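Local coordinates for choline kinase (Cryptosporidium parvum, PDB 3MES), which probably phosphorylates choline, and perhaps ethanolamine, as a magnesium-dependent kinase of the choline/ethanolamine kinase family, at residues Q219-E231 with T392-K406. Numbering follows the deposited sequence.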
loop_
_atom_site.group_PDB
_atom_site.type_symbol
_atom_site.label_atom_id
_atom_site.label_comp_id
_atom_site.label_asym_id
_atom_site.label_seq_id
_atom_site.Cartn_x
_atom_site.Cartn_y
_atom_site.Cartn_z
ATOM N N GLN B 219 -5.008 -21.313 37.500
ATOM C CA GLN B 219 -4.646 -22.679 37.140
ATOM C C GLN B 219 -3.656 -22.655 35.980
ATOM O O GLN B 219 -4.052 -22.612 34.814
ATOM C CB GLN B 219 -5.896 -23.471 36.749
ATOM C CG GLN B 219 -5.979 -24.866 37.361
ATOM C CD GLN B 219 -4.895 -25.804 36.864
ATOM O OE1 GLN B 219 -4.634 -26.846 37.469
ATOM N NE2 GLN B 219 -4.255 -25.438 35.755
ATOM N N ILE B 220 -2.366 -22.679 36.303
ATOM C CA ILE B 220 -1.321 -22.549 35.292
ATOM C C ILE B 220 -0.336 -23.717 35.335
ATOM O O ILE B 220 -0.193 -24.381 36.361
ATOM C CB ILE B 220 -0.547 -21.227 35.469
ATOM C CG1 ILE B 220 0.363 -20.968 34.265
ATOM C CG2 ILE B 220 0.256 -21.250 36.766
ATOM C CD1 ILE B 220 1.411 -22.037 34.053
ATOM N N ASP B 221 0.337 -23.969 34.216
ATOM C CA ASP B 221 1.354 -25.014 34.160
ATOM C C ASP B 221 2.617 -24.555 34.876
ATOM O O ASP B 221 3.483 -23.914 34.283
ATOM C CB ASP B 221 1.679 -25.387 32.713
ATOM C CG ASP B 221 2.735 -26.473 32.615
ATOM O OD1 ASP B 221 3.157 -26.795 31.485
ATOM O OD2 ASP B 221 3.145 -27.003 33.668
ATOM N N LYS B 222 2.714 -24.894 36.156
ATOM C CA LYS B 222 3.800 -24.418 37.002
ATOM C C LYS B 222 5.178 -24.814 36.475
ATOM O O LYS B 222 6.166 -24.124 36.728
ATOM C CB LYS B 222 3.613 -24.934 38.428
ATOM C CG LYS B 222 2.202 -24.741 38.963
ATOM C CD LYS B 222 2.066 -25.248 40.392
ATOM C CE LYS B 222 2.920 -24.434 41.351
ATOM N NZ LYS B 222 2.601 -24.744 42.774
ATOM N N GLU B 223 5.240 -25.923 35.744
ATOM C CA GLU B 223 6.511 -26.424 35.230
ATOM C C GLU B 223 7.026 -25.543 34.094
ATOM O O GLU B 223 8.195 -25.156 34.073
ATOM C CB GLU B 223 6.362 -27.870 34.751
ATOM C CG GLU B 223 7.617 -28.713 34.925
ATOM C CD GLU B 223 7.897 -29.043 36.380
ATOM O OE1 GLU B 223 6.937 -29.071 37.181
ATOM O OE2 GLU B 223 9.076 -29.281 36.724
ATOM N N LEU B 224 6.144 -25.231 33.152
ATOM C CA LEU B 224 6.479 -24.356 32.035
ATOM C C LEU B 224 6.768 -22.946 32.540
ATOM O O LEU B 224 7.839 -22.388 32.298
ATOM C CB LEU B 224 5.326 -24.329 31.028
ATOM C CG LEU B 224 5.536 -23.586 29.708
ATOM C CD1 LEU B 224 6.763 -24.115 28.985
ATOM C CD2 LEU B 224 4.302 -23.708 28.830
ATOM N N TYR B 225 5.797 -22.379 33.247
ATOM C CA TYR B 225 5.921 -21.044 33.815
ATOM C C TYR B 225 7.243 -20.881 34.553
ATOM O O TYR B 225 7.904 -19.847 34.447
ATOM C CB TYR B 225 4.749 -20.776 34.760
ATOM C CG TYR B 225 4.891 -19.533 35.606
ATOM C CD1 TYR B 225 4.449 -18.302 35.144
ATOM C CD2 TYR B 225 5.452 -19.595 36.875
ATOM C CE1 TYR B 225 4.570 -17.164 35.918
ATOM C CE2 TYR B 225 5.577 -18.463 37.656
ATOM C CZ TYR B 225 5.134 -17.250 37.174
ATOM O OH TYR B 225 5.254 -16.119 37.949
ATOM N N SER B 226 7.623 -21.912 35.297
ATOM C CA SER B 226 8.830 -21.869 36.107
ATOM C C SER B 226 10.081 -21.805 35.236
ATOM O O SER B 226 11.029 -21.084 35.550
ATOM C CB SER B 226 8.888 -23.084 37.033
ATOM O OG SER B 226 9.720 -22.831 38.151
ATOM N N LYS B 227 10.078 -22.557 34.138
ATOM C CA LYS B 227 11.214 -22.573 33.223
ATOM C C LYS B 227 11.371 -21.231 32.513
ATOM O O LYS B 227 12.483 -20.810 32.196
ATOM C CB LYS B 227 11.067 -23.697 32.195
ATOM C CG LYS B 227 12.318 -23.929 31.356
ATOM C CD LYS B 227 13.373 -24.698 32.137
ATOM C CE LYS B 227 14.774 -24.418 31.607
ATOM N NZ LYS B 227 14.863 -24.558 30.127
ATOM N N ILE B 228 10.250 -20.564 32.263
ATOM C CA ILE B 228 10.265 -19.261 31.609
ATOM C C ILE B 228 10.897 -18.207 32.510
ATOM O O ILE B 228 11.601 -17.314 32.037
ATOM C CB ILE B 228 8.844 -18.812 31.217
ATOM C CG1 ILE B 228 8.266 -19.747 30.154
ATOM C CG2 ILE B 228 8.853 -17.371 30.718
ATOM C CD1 ILE B 228 9.089 -19.810 28.886
ATOM N N LEU B 229 10.639 -18.317 33.810
ATOM C CA LEU B 229 11.205 -17.397 34.789
ATOM C C LEU B 229 12.725 -17.493 34.825
ATOM O O LEU B 229 13.407 -16.513 35.115
ATOM C CB LEU B 229 10.633 -17.671 36.179
ATOM C CG LEU B 229 9.175 -17.265 36.400
ATOM C CD1 LEU B 229 8.730 -17.604 37.815
ATOM C CD2 LEU B 229 8.988 -15.782 36.113
ATOM N N GLU B 230 13.249 -18.679 34.533
ATOM C CA GLU B 230 14.691 -18.886 34.492
ATOM C C GLU B 230 15.283 -18.327 33.204
ATOM O O GLU B 230 16.357 -17.725 33.212
ATOM C CB GLU B 230 15.023 -20.373 34.613
ATOM C CG GLU B 230 14.505 -21.030 35.881
ATOM C CD GLU B 230 14.955 -22.472 36.007
ATOM O OE1 GLU B 230 14.578 -23.130 37.000
ATOM O OE2 GLU B 230 15.686 -22.949 35.114
ATOM N N GLU B 231 14.572 -18.531 32.099
ATOM C CA GLU B 231 15.018 -18.053 30.795
ATOM C C GLU B 231 15.146 -16.534 30.778
ATOM O O GLU B 231 16.051 -15.987 30.150
ATOM C CB GLU B 231 14.049 -18.506 29.699
ATOM C CG GLU B 231 13.986 -20.010 29.498
ATOM C CD GLU B 231 15.156 -20.544 28.694
ATOM O OE1 GLU B 231 15.587 -19.861 27.739
ATOM O OE2 GLU B 231 15.638 -21.651 29.012
ATOM N N THR B 392 -5.042 -18.094 30.377
ATOM C CA THR B 392 -4.077 -19.046 30.929
ATOM C C THR B 392 -3.590 -20.023 29.865
ATOM O O THR B 392 -2.393 -20.298 29.761
ATOM C CB THR B 392 -4.664 -19.847 32.105
ATOM O OG1 THR B 392 -5.076 -18.951 33.145
ATOM C CG2 THR B 392 -3.625 -20.803 32.660
ATOM N N GLU B 393 -4.520 -20.549 29.077
ATOM C CA GLU B 393 -4.166 -21.481 28.016
ATOM C C GLU B 393 -3.342 -20.779 26.944
ATOM O O GLU B 393 -2.442 -21.376 26.350
ATOM C CB GLU B 393 -5.418 -22.107 27.397
ATOM C CG GLU B 393 -5.121 -23.235 26.421
ATOM C CD GLU B 393 -4.297 -24.343 27.050
ATOM O OE1 GLU B 393 -4.411 -24.547 28.278
ATOM O OE2 GLU B 393 -3.532 -25.006 26.318
ATOM N N TYR B 394 -3.650 -19.508 26.697
ATOM C CA TYR B 394 -2.918 -18.738 25.698
ATOM C C TYR B 394 -1.481 -18.490 26.138
ATOM O O TYR B 394 -0.561 -18.517 25.322
ATOM C CB TYR B 394 -3.610 -17.406 25.399
ATOM C CG TYR B 394 -2.858 -16.562 24.395
ATOM C CD1 TYR B 394 -2.811 -16.922 23.055
ATOM C CD2 TYR B 394 -2.187 -15.412 24.788
ATOM C CE1 TYR B 394 -2.121 -16.161 22.135
ATOM C CE2 TYR B 394 -1.496 -14.642 23.872
ATOM C CZ TYR B 394 -1.467 -15.021 22.547
ATOM O OH TYR B 394 -0.783 -14.259 21.631
ATOM N N ALA B 395 -1.298 -18.245 27.431
ATOM C CA ALA B 395 0.032 -18.042 27.987
ATOM C C ALA B 395 0.852 -19.322 27.866
ATOM O O ALA B 395 2.012 -19.291 27.455
ATOM C CB ALA B 395 -0.064 -17.599 29.436
ATOM N N ASN B 396 0.241 -20.446 28.227
ATOM C CA ASN B 396 0.879 -21.749 28.081
ATOM C C ASN B 396 1.395 -21.945 26.664
ATOM O O ASN B 396 2.469 -22.505 26.451
ATOM C CB ASN B 396 -0.109 -22.869 28.415
ATOM C CG ASN B 396 -0.329 -23.032 29.902
ATOM O OD1 ASN B 396 -1.251 -23.726 30.330
ATOM N ND2 ASN B 396 0.522 -22.397 30.702
ATOM N N THR B 397 0.618 -21.475 25.696
ATOM C CA THR B 397 0.972 -21.632 24.293
ATOM C C THR B 397 2.177 -20.773 23.919
ATOM O O THR B 397 3.145 -21.271 23.341
ATOM C CB THR B 397 -0.224 -21.312 23.376
ATOM O OG1 THR B 397 -1.338 -22.131 23.751
ATOM C CG2 THR B 397 0.128 -21.583 21.922
ATOM N N ARG B 398 2.123 -19.487 24.256
ATOM C CA ARG B 398 3.233 -18.588 23.953
ATOM C C ARG B 398 4.526 -19.090 24.591
ATOM O O ARG B 398 5.590 -19.051 23.967
ATOM C CB ARG B 398 2.934 -17.157 24.407
ATOM C CG ARG B 398 1.688 -16.539 23.787
ATOM C CD ARG B 398 1.653 -16.701 22.270
ATOM N NE ARG B 398 2.844 -16.174 21.608
ATOM C CZ ARG B 398 2.949 -14.946 21.108
ATOM N NH1 ARG B 398 1.935 -14.095 21.200
ATOM N NH2 ARG B 398 4.076 -14.566 20.519
ATOM N N PHE B 399 4.432 -19.560 25.832
ATOM C CA PHE B 399 5.594 -20.108 26.522
ATOM C C PHE B 399 6.097 -21.354 25.801
ATOM O O PHE B 399 7.275 -21.457 25.471
ATOM C CB PHE B 399 5.274 -20.436 27.985
ATOM C CG PHE B 399 5.005 -19.225 28.838
ATOM C CD1 PHE B 399 5.516 -17.985 28.489
ATOM C CD2 PHE B 399 4.261 -19.332 30.000
ATOM C CE1 PHE B 399 5.275 -16.873 29.272
ATOM C CE2 PHE B 399 4.018 -18.225 30.789
ATOM C CZ PHE B 399 4.528 -16.992 30.425
ATOM N N THR B 400 5.194 -22.297 25.558
ATOM C CA THR B 400 5.527 -23.488 24.792
ATOM C C THR B 400 6.297 -23.102 23.533
ATOM O O THR B 400 7.366 -23.644 23.255
ATOM C CB THR B 400 4.260 -24.271 24.388
ATOM O OG1 THR B 400 3.597 -24.756 25.562
ATOM C CG2 THR B 400 4.615 -25.448 23.492
ATOM N N HIS B 401 5.752 -22.152 22.781
ATOM C CA HIS B 401 6.350 -21.750 21.512
ATOM C C HIS B 401 7.703 -21.069 21.687
ATOM O O HIS B 401 8.552 -21.130 20.796
ATOM C CB HIS B 401 5.396 -20.858 20.711
ATOM C CG HIS B 401 4.234 -21.597 20.122
ATOM N ND1 HIS B 401 3.050 -20.977 19.784
ATOM C CD2 HIS B 401 4.072 -22.906 19.819
ATOM C CE1 HIS B 401 2.212 -21.872 19.292
ATOM N NE2 HIS B 401 2.807 -23.050 19.304
ATOM N N TYR B 402 7.905 -20.422 22.831
ATOM C CA TYR B 402 9.206 -19.840 23.143
ATOM C C TYR B 402 10.274 -20.927 23.195
ATOM O O TYR B 402 11.320 -20.814 22.558
ATOM C CB TYR B 402 9.178 -19.099 24.479
ATOM C CG TYR B 402 10.563 -18.754 24.973
ATOM C CD1 TYR B 402 11.180 -17.572 24.594
ATOM C CD2 TYR B 402 11.266 -19.626 25.798
ATOM C CE1 TYR B 402 12.451 -17.256 25.032
ATOM C CE2 TYR B 402 12.538 -19.320 26.240
ATOM C CZ TYR B 402 13.125 -18.132 25.852
ATOM O OH TYR B 402 14.389 -17.816 26.285
ATOM N N LEU B 403 10.002 -21.971 23.969
ATOM C CA LEU B 403 10.913 -23.101 24.089
ATOM C C LEU B 403 11.220 -23.688 22.723
ATOM O O LEU B 403 12.381 -23.881 22.362
ATOM C CB LEU B 403 10.307 -24.174 24.995
ATOM C CG LEU B 403 10.717 -24.155 26.472
ATOM C CD1 LEU B 403 11.314 -22.816 26.874
ATOM C CD2 LEU B 403 9.537 -24.527 27.362
ATOM N N GLN B 404 10.165 -23.963 21.964
ATOM C CA GLN B 404 10.294 -24.557 20.639
ATOM C C GLN B 404 11.116 -23.679 19.700
ATOM O O GLN B 404 12.072 -24.145 19.078
ATOM C CB GLN B 404 8.909 -24.823 20.045
ATOM C CG GLN B 404 8.930 -25.554 18.718
ATOM C CD GLN B 404 7.542 -25.921 18.234
ATOM O OE1 GLN B 404 6.572 -25.869 18.992
ATOM N NE2 GLN B 404 7.439 -26.297 16.965
ATOM N N LYS B 405 10.745 -22.406 19.603
ATOM C CA LYS B 405 11.447 -21.469 18.730
ATOM C C LYS B 405 12.928 -21.352 19.094
ATOM O O LYS B 405 13.788 -21.301 18.215
ATOM C CB LYS B 405 10.777 -20.092 18.769
ATOM C CG LYS B 405 11.266 -19.125 17.700
ATOM C CD LYS B 405 10.891 -19.588 16.296
ATOM C CE LYS B 405 11.299 -18.552 15.256
ATOM N NZ LYS B 405 10.971 -18.958 13.859
ATOM N N LYS B 406 13.221 -21.311 20.392
ATOM C CA LYS B 406 14.600 -21.221 20.855
ATOM C C LYS B 406 15.427 -22.426 20.399
ATOM O O LYS B 406 16.589 -22.279 20.021
ATOM C CB LYS B 406 14.653 -21.078 22.377
ATOM C CG LYS B 406 16.054 -20.921 22.947
ATOM C CD LYS B 406 16.004 -20.552 24.422
ATOM C CE LYS B 406 17.389 -20.266 24.980
ATOM N NZ LYS B 406 18.181 -21.510 25.195
HETATM O O HOH W 1 16.991 -23.320 27.666
#
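Leu224 enters helix 392-406 as a knob into a hole formed by Asn396, Phe399, Thr400 and Leu403, a small example of how two helices crossing at 53° combine an apolar centre with a polar end. Its CD2 branch lies 3.5 Å from Phe399 CB and beside the carbonyl of Asn396, an oxygen already bonded by both the backbone N and the hydroxyl of Thr400. CD1 turns the other way, to Leu403, whose side chain runs past it in the opposite direction. One turn on, Ile228 covers a face of the Phe399 ring in a CH-pi contact: CG1 stands 3.9 Å from the ring centroid, displaced toward the rim. With CG1 anti to the carbonyl carbon (chi1 -65°), CG2 can rest on the far part of the same ring while CD1 reaches Tyr402 CD2.

At the C-terminal ends of 219-231 and 392-406 the contact turns polar. The Tyr402 hydroxyl donates to Glu231 OE1 (2.8 Å) on the anti side of the carboxylate, whose plane is turned 63° from the ring. Lys227 NZ bridges to Glu231 OE2 at 3.2 Å, and Lys406 joins through a long salt bridge to OE1 and, less certainly, a water placed unusually close to OE2, a network likely to favour the charged carboxylate. At the other end, Asn396 ND2 faces Ile220 CD1 at 3.5 Å, buried without a polar partner.

Helix 198-214 packs on Tyr225 and Leu229, whereas Tyr402 of helix 391-411 also touches Leu365 and Ile369 of helix 364-376; Tyr394, on the same helix as Tyr402, touches the bound decamethonium.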